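Local coordinates for Lmo1340 protein (Listeria monocytogenes, PDB 4NLM) that is of unknown function but is probably a surface lipoprotein whose chain folds largely into a six-bladed beta propeller of the YqgU-like family, at residues 192-197 against 204-209; 158-163 against 178-183; 222-227 against 270-275. One frame throughout, in Å; residues are numbered along the deposited sequence.

Contact 1: residues 192-197 against 204-209; sequences SNNKDK and NLYLQD
The carbonyl oxygen of N194 is gripped by two donors: N204 N at 3.0 Å, standing 40° out of the carbonyl plane, and a water at 2.7 Å. That water also donates to D196 OD1 and accepts from N204 ND2, bridging the point where the strands part. OD1 of the N204 amide is hydrogen-bonded to N222 N, which fixes how the amide is turned. The return bond, N194 N to N204 O, is 2.8 Å long and nearly straight (171°). Next along lies the non-hydrogen-bonded pair N193 and L205, where L205 CD2 packs on N193 CB in one of two conformers while ND2 of N193 is hydrogen-bonded to I223 O. S192 and Y206 follow as a hydrogen-bonded pair, S192 N to Y206 O and Y206 N to S192 O each 2.9 Å. S192 OG stands between its own backbone N and carbonyl carbon (chi1 61°), where it accepts from Q208 NE2 at 3.0 Å; NE2 also donates a hydrogen bond to V190 O. A small hydroxyl suits this buried place, filling little room. On the same face Y206 crosses N194. Such pairing is that of an antiparallel beta hairpin, here the middle strands of a four-stranded propeller blade.

Contact 2: residues 158-163 against 178-183; sequences WNFQIE and ASPFIS
P180 CD lies over one face of the F160 ring, 4.0 Å from its centroid and 21° off the normal, a CH-pi contact offset toward the rim. The backbone carbonyl carbon of A178 comes to the edge of the same ring, and F160 CE2 is 3.6 Å from S179 C, so the phenyl group rests on the chain as well as on the proline. Proline suits the spot because its CD, bonded to nitrogen, carries somewhat polarised hydrogens toward the aromatic cloud. Alongside, I162 and I182 reach tip to tip, I162 CG2 standing 4.0 Å from I182 CD1. In I162, CG1 lies anti to the carbonyl carbon (chi1 -48°), which sends CD1 to within 3.4 Å of S179 O and leaves CG2 for I182.

Behind this first shell an ST turn shapes the chain: S179 OG accepts from F181 N at 3.1 Å (165°) and is also hydrogen-bonded to N193 O. Serine serves well here, its hydroxyl joining two backbones. Outward, I182 also touches M150 and V152 of strand 148-155 and V190 of strand 189-194, so the contact lies between the blade containing strand 159-166 and the next, which opens with strand 182-184.

Contact 3: residues 222-227 against 270-275; sequences NIMQFA and TFVPYF
The F275 ring receives the amide of Q225 at its edge, near the ring plane, with Q225 NE2 3.5 Å from F275 CE2. The two flat groups come from opposite directions and are turned 38° against each other, so the amide is neither stacked on the phenyl group nor square to it. A227 CB approaches obliquely, 4.0 Å from F275 CZ; a short methyl side chain lets the ring end come close to the strand. Away from this contact F275 also meets the ring of F284.

Q225 gets to the ring by being stretched out. Its CG is anti to the backbone N (chi1 -172°) and the chain continues extended, carrying the amide over to the 270-275 segment. The other end of the amide, OE1, sits 3.6 Å from V272 CG2, where the branched valine offers a methyl group. A water accepts a weak bond from Q225 NE2 at 3.4 Å and donates to P273 O at 3.0 Å, giving the amide an indirect polar link to the other segment. A long flexible residue with a polar end suits this partly exposed seam.

Nearer the start of both segments, selenomethionine M224 lays its selenium 3.6 Å from T270 CG2 and 4.0 Å from V272 CG2. The chain bends at its last torsion, bringing CE beside T270 as well. Threonine serves two ends here: its methyl group packs on the selenium, while OG1 bonds to E201 and R263.

The touching parts, 224-227 and 270-275, run nearly the same way, 11° apart, without a hydrogen bond between them. M224 and Q225 form a classic beta bulge opposite I236 of strand 232-238, M224 and T270 both touch L244 of strand 243-249, and F271 pairs with E264 of strand 255-266.

In the fold
From the N terminus the three contacts come in series, none nested in or crossing another. Contact 2 closes first, spanning 14 residues from strand 159-166 to the start of strand 182-184, and so joins one blade to the next. Contact 1 then closes a hairpin within that second blade, and the two touch where N193 pairs with F181. Contact 3 closes the longest loop, 42 residues, most of them strand, bringing strand 269-271 and the loop after it beside the start of strand 225-229. It meets contact 1 through N204 and N222, and contact 2 through F226, which packs against the backbone of I182. Together they link three successive sheets.

Contact 1: residues 192-197 against 204-209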
loop_
_atom_site.group_PDB
_atom_site.type_symbol
_atom_site.label_atom_id
_atom_site.label_comp_id
_atom_site.label_asym_id
_atom_site.label_seq_id
_atom_site.Cartn_x
_atom_site.Cartn_y
_atom_site.Cartn_z
ATOM N N SER A 192 -12.143 5.004 -10.420
ATOM C CA SER A 192 -11.077 4.723 -11.375
ATOM C C SER A 192 -10.567 6.012 -11.990
ATOM O O SER A 192 -11.327 6.981 -12.117
ATOM C CB SER A 192 -11.569 3.769 -12.476
ATOM O OG SER A 192 -12.649 4.313 -13.219
ATOM N N ASN A 193 -9.287 6.016 -12.359
ATOM C CA ASN A 193 -8.702 7.152 -13.040
ATOM C C ASN A 193 -8.573 6.730 -14.483
ATOM O O ASN A 193 -7.731 5.912 -14.818
ATOM C CB ASN A 193 -7.332 7.512 -12.466
ATOM C CG ASN A 193 -6.790 8.825 -13.015
ATOM O OD1 ASN A 193 -7.430 9.486 -13.811
ATOM N ND2 ASN A 193 -5.617 9.218 -12.553
ATOM N N ASN A 194 -9.418 7.302 -15.333
ATOM C CA ASN A 194 -9.502 6.904 -16.723
ATOM C C ASN A 194 -8.687 7.847 -17.591
ATOM O O ASN A 194 -8.992 9.036 -17.715
ATOM C CB ASN A 194 -10.968 6.865 -17.177
ATOM C CG ASN A 194 -11.805 5.803 -16.448
ATOM O OD1 ASN A 194 -11.379 5.211 -15.452
ATOM N ND2 ASN A 194 -13.017 5.585 -16.932
ATOM N N LYS A 195 -7.616 7.309 -18.164
ATOM C CA LYS A 195 -6.716 8.090 -18.992
ATOM C C LYS A 195 -7.102 7.916 -20.444
ATOM O O LYS A 195 -7.446 6.808 -20.870
ATOM C CB LYS A 195 -5.292 7.640 -18.726
ATOM C CG LYS A 195 -4.913 7.872 -17.278
ATOM C CD LYS A 195 -3.450 7.637 -17.013
ATOM C CE LYS A 195 -3.171 7.898 -15.550
ATOM N NZ LYS A 195 -1.731 7.833 -15.227
ATOM N N ASP A 196 -7.085 9.000 -21.216
ATOM C CA ASP A 196 -7.509 8.919 -22.622
ATOM C C ASP A 196 -6.539 8.120 -23.485
ATOM O O ASP A 196 -6.960 7.427 -24.409
ATOM C CB ASP A 196 -7.780 10.312 -23.203
ATOM C CG ASP A 196 -9.020 10.969 -22.590
ATOM O OD1 ASP A 196 -9.829 10.253 -21.958
ATOM O OD2 ASP A 196 -9.194 12.199 -22.747
ATOM N N LYS A 197 -5.251 8.221 -23.166
ATOM C CA LYS A 197 -4.183 7.457 -23.812
ATOM C C LYS A 197 -3.384 6.847 -22.664
ATOM O O LYS A 197 -3.192 7.490 -21.641
ATOM C CB LYS A 197 -3.273 8.334 -24.668
ATOM C CG LYS A 197 -3.950 9.014 -25.839
ATOM C CD LYS A 197 -2.936 9.822 -26.641
ATOM C CE LYS A 197 -3.587 10.507 -27.837
ATOM N NZ LYS A 197 -2.651 11.381 -28.602
ATOM N N ASN A 204 -9.198 11.292 -15.750
ATOM C CA ASN A 204 -10.373 11.814 -15.064
ATOM C C ASN A 204 -10.895 10.730 -14.142
ATOM O O ASN A 204 -10.942 9.564 -14.528
ATOM C CB ASN A 204 -11.400 12.254 -16.099
ATOM C CG ASN A 204 -10.907 13.431 -16.904
ATOM O OD1 ASN A 204 -10.718 14.507 -16.354
ATOM N ND2 ASN A 204 -10.658 13.229 -18.192
ATOM N N LEU A 205 -11.252 11.106 -12.921
ATOM C CA LEU A 205 -11.735 10.142 -11.936
ATOM C C LEU A 205 -13.228 9.939 -12.047
ATOM O O LEU A 205 -13.970 10.909 -12.041
ATOM C CB LEU A 205 -11.442 10.611 -10.528
ATOM C CG LEU A 205 -10.021 10.915 -10.140
ATOM C CD1 LEU A 205 -9.963 11.133 -8.645
ATOM C CD2 LEU A 205 -9.154 9.734 -10.530
ATOM N N TYR A 206 -13.625 8.669 -12.116
ATOM C CA TYR A 206 -15.005 8.254 -12.223
ATOM C C TYR A 206 -15.383 7.359 -11.059
ATOM O O TYR A 206 -14.585 6.570 -10.577
ATOM C CB TYR A 206 -15.221 7.472 -13.525
ATOM C CG TYR A 206 -15.242 8.348 -14.736
ATOM C CD1 TYR A 206 -14.077 8.694 -15.374
ATOM C CD2 TYR A 206 -16.439 8.817 -15.255
ATOM C CE1 TYR A 206 -14.079 9.501 -16.492
ATOM C CE2 TYR A 206 -16.455 9.628 -16.378
ATOM C CZ TYR A 206 -15.266 9.974 -16.983
ATOM O OH TYR A 206 -15.257 10.772 -18.103
ATOM N N LEU A 207 -16.636 7.489 -10.625
ATOM C CA LEU A 207 -17.229 6.650 -9.587
ATOM C C LEU A 207 -18.260 5.742 -10.265
ATOM O O LEU A 207 -19.008 6.188 -11.138
ATOM C CB LEU A 207 -17.979 7.489 -8.558
ATOM C CG LEU A 207 -18.600 6.754 -7.368
ATOM C CD1 LEU A 207 -17.533 6.081 -6.514
ATOM C CD2 LEU A 207 -19.410 7.718 -6.504
ATOM N N GLN A 208 -18.294 4.480 -9.876
ATOM C CA GLN A 208 -19.281 3.547 -10.425
ATOM C C GLN A 208 -19.570 2.446 -9.446
ATOM O O GLN A 208 -18.766 2.099 -8.596
ATOM C CB GLN A 208 -18.754 2.905 -11.705
ATOM C CG GLN A 208 -17.333 2.370 -11.575
ATOM C CD GLN A 208 -16.308 3.130 -12.422
ATOM O OE1 GLN A 208 -16.451 3.156 -13.659
ATOM N NE2 GLN A 208 -15.249 3.710 -11.788
ATOM N N ASP A 209 -20.773 1.904 -9.559
ATOM C CA ASP A 209 -21.157 0.732 -8.805
ATOM C C ASP A 209 -20.651 -0.478 -9.590
ATOM O O ASP A 209 -20.879 -0.581 -10.787
ATOM C CB ASP A 209 -22.673 0.702 -8.638
ATOM C CG ASP A 209 -23.141 -0.372 -7.674
ATOM O OD1 ASP A 209 -22.819 -1.555 -7.885
ATOM O OD2 ASP A 209 -23.817 -0.014 -6.686
HETATM O O HOH W 1 -10.447 10.654 -19.294
#

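Contact 2: residues 158-163 against 178-183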
loop_
_atom_site.group_PDB
_atom_site.type_symbol
_atom_site.label_atom_id
_atom_site.label_comp_id
_atom_site.label_asym_id
_atom_site.label_seq_id
_atom_site.Cartn_x
_atom_site.Cartn_y
_atom_site.Cartn_z
ATOM N N TRP A 158 -5.255 -10.450 -23.144
ATOM C CA TRP A 158 -6.382 -9.549 -22.873
ATOM C C TRP A 158 -6.016 -8.157 -22.350
ATOM O O TRP A 158 -6.898 -7.366 -22.058
ATOM C CB TRP A 158 -7.341 -10.198 -21.874
ATOM C CG TRP A 158 -6.765 -10.463 -20.521
ATOM C CD1 TRP A 158 -6.569 -9.552 -19.504
ATOM C CD2 TRP A 158 -6.367 -11.728 -19.995
ATOM N NE1 TRP A 158 -6.053 -10.184 -18.414
ATOM C CE2 TRP A 158 -5.909 -11.514 -18.683
ATOM C CE3 TRP A 158 -6.304 -13.027 -20.526
ATOM C CZ2 TRP A 158 -5.457 -12.537 -17.890
ATOM C CZ3 TRP A 158 -5.831 -14.026 -19.744
ATOM C CH2 TRP A 158 -5.435 -13.797 -18.434
ATOM N N ASN A 159 -4.725 -7.857 -22.269
ATOM C CA ASN A 159 -4.201 -6.580 -21.741
ATOM C C ASN A 159 -4.381 -6.541 -20.219
ATOM O O ASN A 159 -3.507 -6.995 -19.494
ATOM C CB ASN A 159 -4.815 -5.358 -22.445
ATOM C CG ASN A 159 -4.163 -4.056 -22.013
ATOM O OD1 ASN A 159 -3.117 -4.059 -21.360
ATOM N ND2 ASN A 159 -4.772 -2.932 -22.383
ATOM N N PHE A 160 -5.535 -6.078 -19.745
ATOM C CA PHE A 160 -5.828 -6.154 -18.327
ATOM C C PHE A 160 -7.316 -6.427 -18.172
ATOM O O PHE A 160 -8.090 -6.116 -19.050
ATOM C CB PHE A 160 -5.464 -4.868 -17.563
ATOM C CG PHE A 160 -6.365 -3.724 -17.855
ATOM C CD1 PHE A 160 -6.126 -2.897 -18.940
ATOM C CD2 PHE A 160 -7.467 -3.462 -17.044
ATOM C CE1 PHE A 160 -6.964 -1.830 -19.209
ATOM C CE2 PHE A 160 -8.303 -2.408 -17.327
ATOM C CZ PHE A 160 -8.056 -1.594 -18.406
ATOM N N GLN A 161 -7.679 -6.995 -17.034
ATOM C CA GLN A 161 -9.094 -7.208 -16.708
ATOM C C GLN A 161 -9.182 -7.093 -15.204
ATOM O O GLN A 161 -8.172 -7.188 -14.513
ATOM C CB GLN A 161 -9.580 -8.557 -17.220
ATOM C CG GLN A 161 -8.957 -9.704 -16.477
ATOM C CD GLN A 161 -9.169 -11.065 -17.093
ATOM O OE1 GLN A 161 -9.709 -11.156 -18.196
ATOM N NE2 GLN A 161 -8.822 -12.107 -16.395
ATOM N N ILE A 162 -10.395 -6.887 -14.727
ATOM C CA ILE A 162 -10.672 -6.636 -13.294
ATOM C C ILE A 162 -11.787 -7.558 -12.830
ATOM O O ILE A 162 -12.804 -7.710 -13.507
ATOM C CB ILE A 162 -11.102 -5.190 -13.041
ATOM C CG1 ILE A 162 -10.152 -4.217 -13.749
ATOM C CG2 ILE A 162 -11.154 -4.909 -11.539
ATOM C CD1 ILE A 162 -10.569 -2.783 -13.531
ATOM N N GLU A 163 -11.573 -8.196 -11.693
ATOM C CA GLU A 163 -12.565 -9.083 -11.096
ATOM C C GLU A 163 -12.654 -8.827 -9.614
ATOM O O GLU A 163 -11.759 -8.274 -9.012
ATOM C CB GLU A 163 -12.128 -10.534 -11.345
ATOM C CG GLU A 163 -12.206 -10.949 -12.805
ATOM C CD GLU A 163 -11.373 -12.181 -13.130
ATOM O OE1 GLU A 163 -11.893 -13.056 -13.845
ATOM O OE2 GLU A 163 -10.216 -12.284 -12.681
ATOM N N ALA A 178 -12.900 0.656 -17.180
ATOM C CA ALA A 178 -12.003 0.781 -18.319
ATOM C C ALA A 178 -10.593 1.235 -18.008
ATOM O O ALA A 178 -9.894 1.726 -18.885
ATOM C CB ALA A 178 -12.631 1.721 -19.346
ATOM N N SER A 179 -10.171 1.072 -16.768
ATOM C CA SER A 179 -8.851 1.485 -16.365
ATOM C C SER A 179 -8.332 0.571 -15.286
ATOM O O SER A 179 -9.090 0.090 -14.469
ATOM C CB SER A 179 -8.900 2.909 -15.837
ATOM O OG SER A 179 -7.650 3.303 -15.299
ATOM N N PRO A 180 -7.014 0.354 -15.253
ATOM C CA PRO A 180 -6.488 -0.431 -14.148
ATOM C C PRO A 180 -6.181 0.390 -12.894
ATOM O O PRO A 180 -5.808 -0.186 -11.886
ATOM C CB PRO A 180 -5.205 -1.020 -14.740
ATOM C CG PRO A 180 -4.738 0.020 -15.698
ATOM C CD PRO A 180 -5.989 0.621 -16.276
ATOM N N PHE A 181 -6.339 1.710 -12.976
ATOM C CA PHE A 181 -6.028 2.589 -11.866
ATOM C C PHE A 181 -7.287 2.776 -11.057
ATOM O O PHE A 181 -8.096 3.657 -11.330
ATOM C CB PHE A 181 -5.476 3.911 -12.389
ATOM C CG PHE A 181 -4.403 3.731 -13.418
ATOM C CD1 PHE A 181 -3.253 3.001 -13.120
ATOM C CD2 PHE A 181 -4.535 4.283 -14.681
ATOM C CE1 PHE A 181 -2.256 2.831 -14.061
ATOM C CE2 PHE A 181 -3.541 4.115 -15.625
ATOM C CZ PHE A 181 -2.408 3.387 -15.314
ATOM N N ILE A 182 -7.414 1.938 -10.038
ATOM C CA ILE A 182 -8.655 1.824 -9.289
ATOM C C ILE A 182 -8.493 1.775 -7.779
ATOM O O ILE A 182 -7.382 1.634 -7.260
ATOM C CB ILE A 182 -9.404 0.506 -9.681
ATOM C CG1 ILE A 182 -8.535 -0.696 -9.326
ATOM C CG2 ILE A 182 -9.767 0.519 -11.148
ATOM C CD1 ILE A 182 -9.162 -2.020 -9.656
ATOM N N SER A 183 -9.609 1.992 -7.091
ATOM C CA SER A 183 -9.676 1.846 -5.653
ATOM C C SER A 183 -11.119 1.614 -5.242
ATOM O O SER A 183 -12.033 2.144 -5.858
ATOM C CB SER A 183 -9.205 3.106 -4.947
ATOM O OG SER A 183 -9.326 2.959 -3.543
#

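Contact 3: residues 222-227 against 270-275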
loop_
_atom_site.group_PDB
_atom_site.type_symbol
_atom_site.label_atom_id
_atom_site.label_comp_id
_atom_site.label_asym_id
_atom_site.label_seq_id
_atom_site.Cartn_x
_atom_site.Cartn_y
_atom_site.Cartn_z
ATOM N N ASN A 222 -8.984 15.700 -14.343
ATOM C CA ASN A 222 -7.560 16.016 -14.475
ATOM C C ASN A 222 -6.702 15.705 -13.255
ATOM O O ASN A 222 -6.047 16.575 -12.687
ATOM C CB ASN A 222 -7.438 17.481 -14.874
ATOM C CG ASN A 222 -8.204 17.805 -16.132
ATOM O OD1 ASN A 222 -8.073 17.120 -17.160
ATOM N ND2 ASN A 222 -9.028 18.824 -16.059
ATOM N N ILE A 223 -6.651 14.427 -12.927
ATOM C CA ILE A 223 -5.911 13.914 -11.794
ATOM C C ILE A 223 -4.804 12.962 -12.235
ATOM O O ILE A 223 -4.991 12.147 -13.143
ATOM C CB ILE A 223 -6.879 13.187 -10.846
ATOM C CG1 ILE A 223 -7.909 14.183 -10.290
ATOM C CG2 ILE A 223 -6.137 12.474 -9.730
ATOM C CD1 ILE A 223 -7.330 15.420 -9.660
HETATM N N MSE A 224 -3.642 13.074 -11.611
HETATM C CA MSE A 224 -2.527 12.179 -11.912
HETATM C C MSE A 224 -2.532 10.900 -11.102
HETATM O O MSE A 224 -2.291 9.834 -11.649
HETATM C CB MSE A 224 -1.217 12.947 -11.663
HETATM C CG MSE A 224 0.016 12.113 -11.892
HETATM SE SE MSE A 224 1.580 13.117 -11.287
HETATM C CE MSE A 224 1.041 14.942 -11.618
ATOM N N GLN A 225 -2.841 10.984 -9.808
ATOM C CA GLN A 225 -2.752 9.825 -8.945
ATOM C C GLN A 225 -3.806 10.039 -7.861
ATOM O O GLN A 225 -4.103 11.190 -7.523
ATOM C CB GLN A 225 -1.342 9.760 -8.325
ATOM C CG GLN A 225 -1.057 8.488 -7.547
ATOM C CD GLN A 225 0.397 8.401 -7.141
ATOM O OE1 GLN A 225 1.267 8.768 -7.918
ATOM N NE2 GLN A 225 0.664 7.853 -5.984
ATOM N N PHE A 226 -4.344 8.977 -7.266
ATOM C CA PHE A 226 -5.334 9.128 -6.206
ATOM C C PHE A 226 -5.202 7.955 -5.270
ATOM O O PHE A 226 -4.600 6.936 -5.593
ATOM C CB PHE A 226 -6.733 9.244 -6.776
ATOM C CG PHE A 226 -7.285 7.950 -7.282
ATOM C CD1 PHE A 226 -6.929 7.457 -8.518
ATOM C CD2 PHE A 226 -8.179 7.227 -6.516
ATOM C CE1 PHE A 226 -7.430 6.260 -8.985
ATOM C CE2 PHE A 226 -8.671 6.029 -6.965
ATOM C CZ PHE A 226 -8.293 5.541 -8.198
ATOM N N ALA A 227 -5.815 8.108 -4.098
ATOM C CA ALA A 227 -5.851 7.043 -3.105
ATOM C C ALA A 227 -7.064 7.290 -2.218
ATOM O O ALA A 227 -7.494 8.423 -2.083
ATOM C CB ALA A 227 -4.547 6.979 -2.291
ATOM N N THR A 270 6.429 13.559 -14.161
ATOM C CA THR A 270 6.383 13.887 -12.756
ATOM C C THR A 270 6.816 12.716 -11.892
ATOM O O THR A 270 6.472 11.573 -12.161
ATOM C CB THR A 270 4.949 14.304 -12.356
ATOM O OG1 THR A 270 4.553 15.465 -13.098
ATOM C CG2 THR A 270 4.868 14.616 -10.884
ATOM N N PHE A 271 7.566 13.016 -10.830
ATOM C CA PHE A 271 7.976 12.020 -9.855
ATOM C C PHE A 271 7.158 12.254 -8.584
ATOM O O PHE A 271 7.093 13.371 -8.094
ATOM C CB PHE A 271 9.468 12.151 -9.524
ATOM C CG PHE A 271 9.923 11.159 -8.503
ATOM C CD1 PHE A 271 10.126 9.835 -8.850
ATOM C CD2 PHE A 271 10.085 11.528 -7.189
ATOM C CE1 PHE A 271 10.521 8.909 -7.915
ATOM C CE2 PHE A 271 10.489 10.607 -6.248
ATOM C CZ PHE A 271 10.701 9.293 -6.606
ATOM N N VAL A 272 6.519 11.219 -8.041
ATOM C CA VAL A 272 5.707 11.379 -6.833
ATOM C C VAL A 272 6.419 10.669 -5.690
ATOM O O VAL A 272 6.620 9.457 -5.725
ATOM C CB VAL A 272 4.315 10.802 -7.024
ATOM C CG1 VAL A 272 3.492 11.012 -5.762
ATOM C CG2 VAL A 272 3.628 11.473 -8.205
ATOM N N PRO A 273 6.800 11.407 -4.645
ATOM C CA PRO A 273 7.433 10.768 -3.512
ATOM C C PRO A 273 6.484 9.822 -2.782
ATOM O O PRO A 273 5.243 9.889 -2.943
ATOM C CB PRO A 273 7.827 11.945 -2.612
ATOM C CG PRO A 273 7.916 13.103 -3.536
ATOM C CD PRO A 273 6.818 12.869 -4.525
ATOM N N TYR A 274 7.020 8.942 -1.955
ATOM C CA TYR A 274 6.191 8.050 -1.190
ATOM C C TYR A 274 5.347 8.777 -0.135
ATOM O O TYR A 274 5.791 9.733 0.503
ATOM C CB TYR A 274 7.015 6.980 -0.479
ATOM C CG TYR A 274 7.627 5.983 -1.433
ATOM C CD1 TYR A 274 6.820 5.048 -2.071
ATOM C CD2 TYR A 274 8.988 5.974 -1.716
ATOM C CE1 TYR A 274 7.356 4.140 -2.967
ATOM C CE2 TYR A 274 9.534 5.075 -2.608
ATOM C CZ TYR A 274 8.719 4.158 -3.226
ATOM O OH TYR A 274 9.277 3.273 -4.127
ATOM N N PHE A 275 4.124 8.273 0.076
ATOM C CA PHE A 275 3.259 8.685 1.156
ATOM C C PHE A 275 2.760 7.436 1.857
ATOM O O PHE A 275 2.752 6.341 1.305
ATOM C CB PHE A 275 2.118 9.616 0.695
ATOM C CG PHE A 275 1.160 8.988 -0.276
ATOM C CD1 PHE A 275 0.080 8.191 0.156
ATOM C CD2 PHE A 275 1.308 9.225 -1.626
ATOM C CE1 PHE A 275 -0.768 7.621 -0.775
ATOM C CE2 PHE A 275 0.450 8.645 -2.548
ATOM C CZ PHE A 275 -0.600 7.866 -2.115
HETATM O O HOH W 2 3.585 7.776 -4.218
#